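Local coordinates for protein CDP-glucose-4,6-dehydratase (Yersinia pseudotuberculosis, PDB 1RKX) that catalyses the dehydration of CDP-D-glucose to a 4-keto-6-deoxy sugar nucleotide, probably using its bound NAD as a hydride carrier like related dehydratases of the short-chain dehydrogenase superfamily, at residues Leu322-Thr325 and Leu326-Val330; Thr348-Asn351 and Asn352-Thr356; Gly331-Lys334 and Asn335-Gly339; Thr340-His343 and Glu344-Ile347. One frame throughout, in Å; residues are numbered along the deposited sequence.

Contact 1: Leu322-Thr325 and Leu326-Val330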
# COMPACT_ATOMS: atom_id res chain seq x y z
N LEU C 322 18.06 -9.46 -26.10
CA LEU C 322 17.25 -10.50 -26.73
C LEU C 322 17.86 -11.01 -28.03
O LEU C 322 17.94 -12.22 -28.25
CB LEU C 322 15.83 -10.01 -26.98
CG LEU C 322 14.85 -11.13 -27.34
CD1 LEU C 322 14.93 -12.24 -26.30
CD2 LEU C 322 13.43 -10.58 -27.44
N ASN C 323 18.30 -10.10 -28.90
CA ASN C 323 18.90 -10.48 -30.18
C ASN C 323 20.01 -11.51 -29.99
O ASN C 323 20.04 -12.53 -30.67
CB ASN C 323 19.46 -9.26 -30.91
CG ASN C 323 18.38 -8.26 -31.29
OD1 ASN C 323 18.62 -7.35 -32.07
ND2 ASN C 323 17.19 -8.43 -30.72
N THR C 324 20.93 -11.22 -29.07
CA THR C 324 22.03 -12.13 -28.79
C THR C 324 21.46 -13.48 -28.39
O THR C 324 21.87 -14.53 -28.89
CB THR C 324 22.90 -11.59 -27.65
OG1 THR C 324 23.49 -10.34 -28.04
CG2 THR C 324 24.00 -12.58 -27.29
N THR C 325 20.50 -13.45 -27.47
CA THR C 325 19.85 -14.67 -26.98
C THR C 325 19.19 -15.47 -28.10
O THR C 325 19.36 -16.69 -28.18
CB THR C 325 18.81 -14.31 -25.88
OG1 THR C 325 19.52 -13.86 -24.71
CG2 THR C 325 17.94 -15.52 -25.53
N LEU C 326 18.44 -14.80 -28.97
CA LEU C 326 17.77 -15.48 -30.07
C LEU C 326 18.79 -16.12 -31.02
O LEU C 326 18.55 -17.18 -31.59
CB LEU C 326 16.88 -14.50 -30.85
CG LEU C 326 15.62 -14.00 -30.14
CD1 LEU C 326 14.90 -12.97 -31.00
CD2 LEU C 326 14.70 -15.19 -29.84
N GLU C 327 19.93 -15.46 -31.19
CA GLU C 327 20.98 -15.98 -32.05
C GLU C 327 21.48 -17.30 -31.47
O GLU C 327 21.66 -18.28 -32.19
CB GLU C 327 22.12 -14.97 -32.17
CG GLU C 327 23.35 -15.48 -32.88
CD GLU C 327 24.26 -14.36 -33.33
OE1 GLU C 327 24.08 -13.88 -34.47
OE2 GLU C 327 25.14 -13.94 -32.55
N TYR C 328 21.70 -17.34 -30.16
CA TYR C 328 22.15 -18.56 -29.50
C TYR C 328 21.09 -19.67 -29.60
O TYR C 328 21.44 -20.85 -29.75
CB TYR C 328 22.47 -18.31 -28.02
CG TYR C 328 23.85 -17.73 -27.74
CD1 TYR C 328 24.03 -16.36 -27.56
CD2 TYR C 328 24.96 -18.57 -27.63
CE1 TYR C 328 25.30 -15.84 -27.27
CE2 TYR C 328 26.23 -18.05 -27.34
CZ TYR C 328 26.39 -16.69 -27.16
OH TYR C 328 27.64 -16.18 -26.88
N ILE C 329 19.80 -19.30 -29.51
CA ILE C 329 18.69 -20.26 -29.57
C ILE C 329 18.68 -20.99 -30.90
O ILE C 329 18.65 -22.22 -30.95
CB ILE C 329 17.30 -19.56 -29.41
CG1 ILE C 329 17.26 -18.72 -28.14
CG2 ILE C 329 16.19 -20.61 -29.40
CD1 ILE C 329 17.73 -19.43 -26.92
N VAL C 330 18.69 -20.22 -31.98
CA VAL C 330 18.68 -20.80 -33.31
C VAL C 330 19.92 -21.66 -33.50
O VAL C 330 19.85 -22.76 -34.06
CB VAL C 330 18.64 -19.69 -34.39
CG1 VAL C 330 18.82 -20.30 -35.78
CG2 VAL C 330 17.31 -18.95 -34.31
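Thr324 and Tyr328 sit one turn apart on the helix and run alongside each other, both heading the same way from the backbone. The threonine methyl carries the contact: CG2 of Thr324 lies 3.5 Å from CE1 of Tyr328. It can do so because CG2 stands anti to the backbone N while OG1 turns back beside that N (chi1 -63°). The ring does not lie flat over the turn; it offers its edge to the backbone, with CD1 of Tyr328 only 3.1 Å from Thr324 O. That same oxygen accepts a hydrogen bond from Tyr328 N, and thus meets both the main-chain N-H and the near ring edge of the residue. Thr325 and Ile329 form a second side-by-side pair on a different face. Their closest side-chain approach, CG2 of Thr325 to CD1 of Ile329, is a loose 4.2 Å, and the bond from Ile329 N to Thr325 O, 3.0 Å long, ties their backbones. Leu322 and Leu326 instead slant across one another, meeting CG to CG at 4.1 Å. Beneath them the bond from Leu326 N to Leu322 O is short, 2.7 Å, and arrives almost straight on. Beyond the turn, Tyr328 stacks on Trp320 and reaches Glu349 and Asn352 of the helix 342-355, while Thr325 and Ile329 lean on His234. These i to i+4 pairs belong to the opening turns of an amphipathic alpha-helix, whose apolar face, with Leu322, Thr325, Leu326 and Ile329, is buried against the strand 229-234 and the helices 207-216 and 272-283.

Contact 2: Thr348-Asn351 and Asn352-Thr356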
# COMPACT_ATOMS: atom_id res chain seq x y z
N THR C 348 29.78 -25.48 -23.81
CA THR C 348 30.40 -24.32 -24.44
C THR C 348 29.49 -23.11 -24.34
O THR C 348 29.97 -21.98 -24.17
CB THR C 348 30.72 -24.61 -25.93
OG1 THR C 348 31.72 -25.62 -26.01
CG2 THR C 348 31.22 -23.34 -26.62
N GLU C 349 28.18 -23.32 -24.43
CA GLU C 349 27.24 -22.22 -24.32
C GLU C 349 27.36 -21.60 -22.94
O GLU C 349 27.35 -20.38 -22.79
CB GLU C 349 25.81 -22.69 -24.57
CG GLU C 349 24.81 -21.56 -24.59
CD GLU C 349 23.92 -21.60 -25.81
OE1 GLU C 349 24.45 -21.78 -26.93
OE2 GLU C 349 22.69 -21.43 -25.66
N ILE C 350 27.47 -22.45 -21.93
CA ILE C 350 27.62 -21.96 -20.56
C ILE C 350 28.91 -21.17 -20.45
O ILE C 350 28.95 -20.12 -19.81
CB ILE C 350 27.63 -23.14 -19.56
CG1 ILE C 350 26.22 -23.73 -19.46
CG2 ILE C 350 28.12 -22.66 -18.20
CD1 ILE C 350 26.15 -25.07 -18.75
N ASN C 351 29.97 -21.67 -21.08
CA ASN C 351 31.26 -20.98 -21.04
C ASN C 351 31.16 -19.63 -21.73
O ASN C 351 31.70 -18.63 -21.25
CB ASN C 351 32.35 -21.83 -21.70
CG ASN C 351 32.71 -23.06 -20.88
OD1 ASN C 351 32.83 -22.99 -19.66
ND2 ASN C 351 32.91 -24.18 -21.56
N ASN C 352 30.48 -19.60 -22.87
CA ASN C 352 30.31 -18.35 -23.62
C ASN C 352 29.60 -17.33 -22.74
O ASN C 352 29.95 -16.15 -22.74
CB ASN C 352 29.49 -18.60 -24.88
CG ASN C 352 30.28 -19.29 -25.97
OD1 ASN C 352 29.72 -19.82 -26.93
ND2 ASN C 352 31.60 -19.27 -25.83
N TYR C 353 28.61 -17.79 -21.98
CA TYR C 353 27.86 -16.90 -21.09
C TYR C 353 28.77 -16.36 -19.99
O TYR C 353 28.83 -15.16 -19.77
CB TYR C 353 26.69 -17.65 -20.44
CG TYR C 353 25.82 -16.75 -19.60
CD1 TYR C 353 24.79 -16.00 -20.19
CD2 TYR C 353 26.04 -16.60 -18.23
CE1 TYR C 353 24.01 -15.14 -19.43
CE2 TYR C 353 25.26 -15.74 -17.47
CZ TYR C 353 24.25 -15.01 -18.08
OH TYR C 353 23.48 -14.15 -17.33
N MET C 354 29.46 -17.26 -19.30
CA MET C 354 30.34 -16.83 -18.22
C MET C 354 31.45 -15.90 -18.68
O MET C 354 31.85 -15.01 -17.94
CB MET C 354 30.96 -18.04 -17.51
CG MET C 354 29.97 -18.81 -16.66
SD MET C 354 30.77 -19.61 -15.25
CE MET C 354 31.41 -21.10 -16.03
N ASN C 355 31.94 -16.11 -19.90
CA ASN C 355 33.01 -15.27 -20.44
C ASN C 355 32.52 -13.96 -21.05
O ASN C 355 33.33 -13.09 -21.37
CB ASN C 355 33.82 -16.05 -21.49
CG ASN C 355 34.59 -17.21 -20.89
OD1 ASN C 355 35.28 -17.05 -19.89
ND2 ASN C 355 34.48 -18.38 -21.51
N THR C 356 31.21 -13.83 -21.23
CA THR C 356 30.66 -12.59 -21.80
C THR C 356 30.98 -11.45 -20.84
O THR C 356 30.47 -11.40 -19.72
CB THR C 356 29.13 -12.68 -21.99
OG1 THR C 356 28.83 -13.71 -22.94
CG2 THR C 356 28.58 -11.36 -22.49
O HOH W 1 27.34 -21.49 -27.63
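Thr348 and Asn352 touch through CG2 of the threonine and OD1 of the asparagine, 3.8 Å apart, in the last turns of the alpha-helix 342-355. Four i to i+4 backbone bonds satisfy the carbonyls of Thr348 to Asn351, the first being Asn352 N to Thr348 O at 2.8 Å. The amide of Asn352 is turned so that OD1 looks along the same flank as Glu349. A water donates to both, 3.0 Å from Glu349 OE1 and 3.0 Å from Asn352 OD1, and so bridges two acceptors that could not bond directly. The other carboxylate oxygen, Glu349 OE2, is held by NE2 of His234, which pins the group from its second end and probably favours its charged form. The side chain of Asn355 brings ND2 within 2.8 Å of Asn351 O, but at a poor angle; that carbonyl accepts Asn355 N instead. On the apolar flank CG2 of Ile350 meets CE of Met354 at 4.2 Å, the methionine being turned about its CG-SD bond (chi3 -82°) to get there; both residues pack on Trp28 of the helix 20-31. Tyr353 leads away from this turn, and its OH bonds to Glu237 OE1 and Ser240 OG while its ring meets Trp320 edge-to-face. At its C-terminal end the helix gives out, and Arg319 NH1 holds Tyr353 O. Thr356 OG1, which also bonds to Trp320 NE1, takes over the carbonyl of Asn352: the hydroxyl OG1 of Thr356 donates to Asn352 O at 2.7 Å.

Contact 3: Gly331-Lys334 and Asn335-Gly339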
# COMPACT_ATOMS: atom_id res chain seq x y z
N GLY C 331 21.06 -21.17 -33.02
CA GLY C 331 22.29 -21.93 -33.16
C GLY C 331 22.21 -23.28 -32.46
O GLY C 331 22.57 -24.31 -33.04
N TRP C 332 21.73 -23.27 -31.22
CA TRP C 332 21.60 -24.49 -30.45
C TRP C 332 20.71 -25.48 -31.19
O TRP C 332 21.05 -26.66 -31.34
CB TRP C 332 21.01 -24.18 -29.07
CG TRP C 332 21.20 -25.27 -28.06
CD1 TRP C 332 22.14 -25.31 -27.07
CD2 TRP C 332 20.44 -26.48 -27.94
NE1 TRP C 332 22.02 -26.46 -26.34
CE2 TRP C 332 20.98 -27.20 -26.85
CE3 TRP C 332 19.36 -27.02 -28.64
CZ2 TRP C 332 20.47 -28.44 -26.44
CZ3 TRP C 332 18.86 -28.26 -28.24
CH2 TRP C 332 19.41 -28.96 -27.15
N HIS C 333 19.58 -25.01 -31.68
CA HIS C 333 18.67 -25.91 -32.37
C HIS C 333 19.26 -26.57 -33.61
O HIS C 333 19.25 -27.80 -33.72
CB HIS C 333 17.37 -25.20 -32.74
CG HIS C 333 16.19 -26.11 -32.77
ND1 HIS C 333 15.75 -26.79 -31.66
CD2 HIS C 333 15.38 -26.49 -33.79
CE1 HIS C 333 14.71 -27.54 -31.99
NE2 HIS C 333 14.47 -27.37 -33.28
N LYS C 334 19.78 -25.78 -34.55
CA LYS C 334 20.33 -26.38 -35.76
C LYS C 334 21.51 -27.31 -35.50
O LYS C 334 21.74 -28.26 -36.25
CB LYS C 334 20.69 -25.31 -36.80
CG LYS C 334 21.43 -24.09 -36.30
CD LYS C 334 21.74 -23.15 -37.46
CE LYS C 334 20.49 -22.80 -38.26
NZ LYS C 334 20.78 -21.92 -39.44
N ASN C 335 22.27 -27.05 -34.44
CA ASN C 335 23.37 -27.95 -34.13
C ASN C 335 22.77 -29.27 -33.68
O ASN C 335 23.28 -30.34 -34.02
CB ASN C 335 24.27 -27.37 -33.04
CG ASN C 335 25.46 -26.61 -33.61
OD1 ASN C 335 25.38 -25.40 -33.86
ND2 ASN C 335 26.56 -27.31 -33.84
N TRP C 336 21.69 -29.20 -32.92
CA TRP C 336 21.00 -30.39 -32.45
C TRP C 336 20.46 -31.16 -33.66
O TRP C 336 20.62 -32.38 -33.75
CB TRP C 336 19.85 -30.02 -31.52
CG TRP C 336 18.92 -31.16 -31.22
CD1 TRP C 336 19.22 -32.30 -30.53
CD2 TRP C 336 17.57 -31.29 -31.65
NE1 TRP C 336 18.13 -33.13 -30.50
CE2 TRP C 336 17.10 -32.54 -31.18
CE3 TRP C 336 16.70 -30.47 -32.38
CZ2 TRP C 336 15.80 -32.99 -31.43
CZ3 TRP C 336 15.40 -30.92 -32.63
CH2 TRP C 336 14.97 -32.17 -32.15
N LEU C 337 19.83 -30.44 -34.58
CA LEU C 337 19.27 -31.05 -35.79
C LEU C 337 20.34 -31.70 -36.67
O LEU C 337 20.09 -32.73 -37.30
CB LEU C 337 18.52 -30.00 -36.61
CG LEU C 337 17.21 -29.45 -36.06
CD1 LEU C 337 16.74 -28.28 -36.91
CD2 LEU C 337 16.16 -30.55 -36.05
N SER C 338 21.52 -31.09 -36.70
CA SER C 338 22.63 -31.59 -37.51
C SER C 338 23.27 -32.82 -36.90
O SER C 338 24.00 -33.55 -37.58
CB SER C 338 23.69 -30.50 -37.69
OG SER C 338 24.40 -30.27 -36.49
N GLY C 339 23.02 -33.05 -35.62
CA GLY C 339 23.60 -34.20 -34.95
C GLY C 339 24.78 -33.84 -34.08
O GLY C 339 25.52 -34.71 -33.64
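Trp332 and Trp336 both set CG anti to the backbone N, with chi1 at -163° and 168°, which puts the two indoles on the same side of the helix, where the side chains slant across one another. Their planes run nearly parallel yet are slid so far apart, 5.8 Å between the six-membered ring of Trp332 and the five-membered ring of Trp336, that they barely overlap; the real touch is CZ3 of Trp332 against CB of Trp336 at 3.9 Å. His333 is turned in roughly the same sense, though well short of fully anti, and runs alongside Trp336. CE3 of Trp336 stands over one face of the imidazole, 3.5 Å above its plane and toward the rim. The planes are inclined at 46°, an oblique pair and not a stack, and the imidazole CE1 lies 3.5 Å from CZ3 of Trp336. The result is a three-ring aromatic cluster, and CD1 of Leu337 comes obliquely to within 3.8 Å of His333 CD2. Outside partners hold the polar ends: Glu216 OE2 takes His333 NE2, Ser346 OG takes Trp332 NE1 and Trp283 O takes Lys334 NZ. Here the helix stops. Ser338 OG donates to Asn335 O at 2.7 Å, and Gly339, with positive phi, sends its N to Trp336 O at 3.1 Å and weakly to Asn335 O, a Schellman motif that turns the chain. Trp332 meets Trp24 of the helix 20-31 and touches the helix 49-52, Trp336 meets Trp202 edge-to-face and Met342 of the helix 342-355, and His333 lies on Leu212 of the helix 207-216.

Contact 4: Thr340-His343 and Glu344-Ile347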
# COMPACT_ATOMS: atom_id res chain seq x y z
N THR C 340 24.98 -32.55 -33.84
CA THR C 340 26.08 -32.10 -33.00
C THR C 340 25.95 -32.69 -31.60
O THR C 340 24.84 -32.96 -31.13
CB THR C 340 26.10 -30.55 -32.88
OG1 THR C 340 26.32 -29.99 -34.18
CG2 THR C 340 27.19 -30.09 -31.92
N ASP C 341 27.09 -32.91 -30.94
CA ASP C 341 27.10 -33.43 -29.58
C ASP C 341 26.57 -32.28 -28.72
O ASP C 341 27.29 -31.31 -28.47
CB ASP C 341 28.53 -33.77 -29.14
CG ASP C 341 28.60 -34.33 -27.73
OD1 ASP C 341 27.80 -33.91 -26.87
OD2 ASP C 341 29.47 -35.19 -27.47
N MET C 342 25.32 -32.39 -28.28
CA MET C 342 24.73 -31.31 -27.50
C MET C 342 25.18 -31.21 -26.05
O MET C 342 24.91 -30.22 -25.38
CB MET C 342 23.20 -31.39 -27.59
CG MET C 342 22.70 -31.30 -29.03
SD MET C 342 23.53 -30.00 -29.98
CE MET C 342 22.82 -28.51 -29.24
N HIS C 343 25.89 -32.23 -25.57
CA HIS C 343 26.40 -32.16 -24.20
C HIS C 343 27.54 -31.15 -24.22
O HIS C 343 27.57 -30.21 -23.43
CB HIS C 343 26.92 -33.52 -23.72
CG HIS C 343 27.58 -33.46 -22.38
ND1 HIS C 343 28.95 -33.39 -22.22
CD2 HIS C 343 27.06 -33.40 -21.13
CE1 HIS C 343 29.24 -33.28 -20.94
NE2 HIS C 343 28.11 -33.28 -20.26
N GLU C 344 28.48 -31.35 -25.14
CA GLU C 344 29.61 -30.44 -25.27
C GLU C 344 29.16 -29.07 -25.75
O GLU C 344 29.67 -28.06 -25.29
CB GLU C 344 30.64 -31.00 -26.26
CG GLU C 344 31.38 -32.23 -25.75
CD GLU C 344 31.98 -32.01 -24.38
OE1 GLU C 344 32.57 -30.93 -24.14
OE2 GLU C 344 31.87 -32.92 -23.53
N TYR C 345 28.22 -29.04 -26.68
CA TYR C 345 27.72 -27.76 -27.20
C TYR C 345 27.13 -26.93 -26.07
O TYR C 345 27.38 -25.73 -25.97
CB TYR C 345 26.66 -27.98 -28.27
CG TYR C 345 26.28 -26.71 -29.00
CD1 TYR C 345 26.98 -26.30 -30.14
CD2 TYR C 345 25.23 -25.91 -28.54
CE1 TYR C 345 26.65 -25.11 -30.80
CE2 TYR C 345 24.89 -24.72 -29.19
CZ TYR C 345 25.60 -24.33 -30.32
OH TYR C 345 25.28 -23.17 -30.98
N SER C 346 26.34 -27.57 -25.20
CA SER C 346 25.71 -26.87 -24.09
C SER C 346 26.74 -26.38 -23.09
O SER C 346 26.58 -25.31 -22.50
CB SER C 346 24.69 -27.77 -23.39
OG SER C 346 23.63 -28.09 -24.28
N ILE C 347 27.80 -27.15 -22.90
CA ILE C 347 28.86 -26.76 -21.97
C ILE C 347 29.53 -25.50 -22.50
O ILE C 347 29.83 -24.57 -21.75
CB ILE C 347 29.93 -27.86 -21.83
CG1 ILE C 347 29.29 -29.14 -21.29
CG2 ILE C 347 31.05 -27.38 -20.91
CD1 ILE C 347 28.56 -28.97 -19.98
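Asp341 and Glu344 meet at the start of the helix, where the aspartate is the N-cap. Its OD1 takes two amide protons, from His343 N at 2.9 Å, nearly along the C-O direction, and from Glu344 N at 3.2 Å, from well above the carboxylate plane. With CG anti to the backbone N (chi1 -180°), the carboxylate reaches forward over these first N-H groups, and the helix end would probably stabilise its charge. The backbone of the same residue joins in, Asp341 O accepting Tyr345 N at 3.0 Å. The next carbonyl is gripped twice: Met342 O receives Ser346 OG at 2.7 Å, almost straight on, and Ser346 N at 3.0 Å from above the carbonyl plane. Around this core, Met342 folds back on itself and runs alongside Tyr345, its CE 3.6 Å from CD2 of the ring, and SD, 5.1 Å from the ring centroid, makes an oblique Met-aromatic contact. On another flank, His343 ND1 donates to Glu344 OE2 at 3.2 Å; the oxygen lies in the imidazole plane, though the proton comes to it from above the carboxylate. CG1 of Ile347 lies over the rim of one face of that imidazole. Further out, Thr340 OG1 bonds to Ser338 OG across the turn and also lies close to the side-chain amide of Asn335. The segment thus opens the helix 342-355, with Met342 and Tyr345 turned to the helix 322-338 and Ser346 and His343 resting on the helix 20-31.

In the fold
All four contacts are local, each spanning about two turns of chain, and they follow in series with no nesting or crossing. Contacts 1 and 3 together make up the helix 322-338; contact 4 begins in the short connecting turn, and contacts 4 and 2 make up the helix 342-355. The chain doubles back, so the start of the first helix meets the end of the second: Tyr328 of contact 1 packs on Glu349 and Asn352 of contact 2. Nearer the turn, contacts 3 and 4 lie about 10 Å apart between centres, joined by Trp332 with Ser346. The resulting helical hairpin bridges the helix 20-31 of the Rossmann half and the helices 207-216 and 272-283.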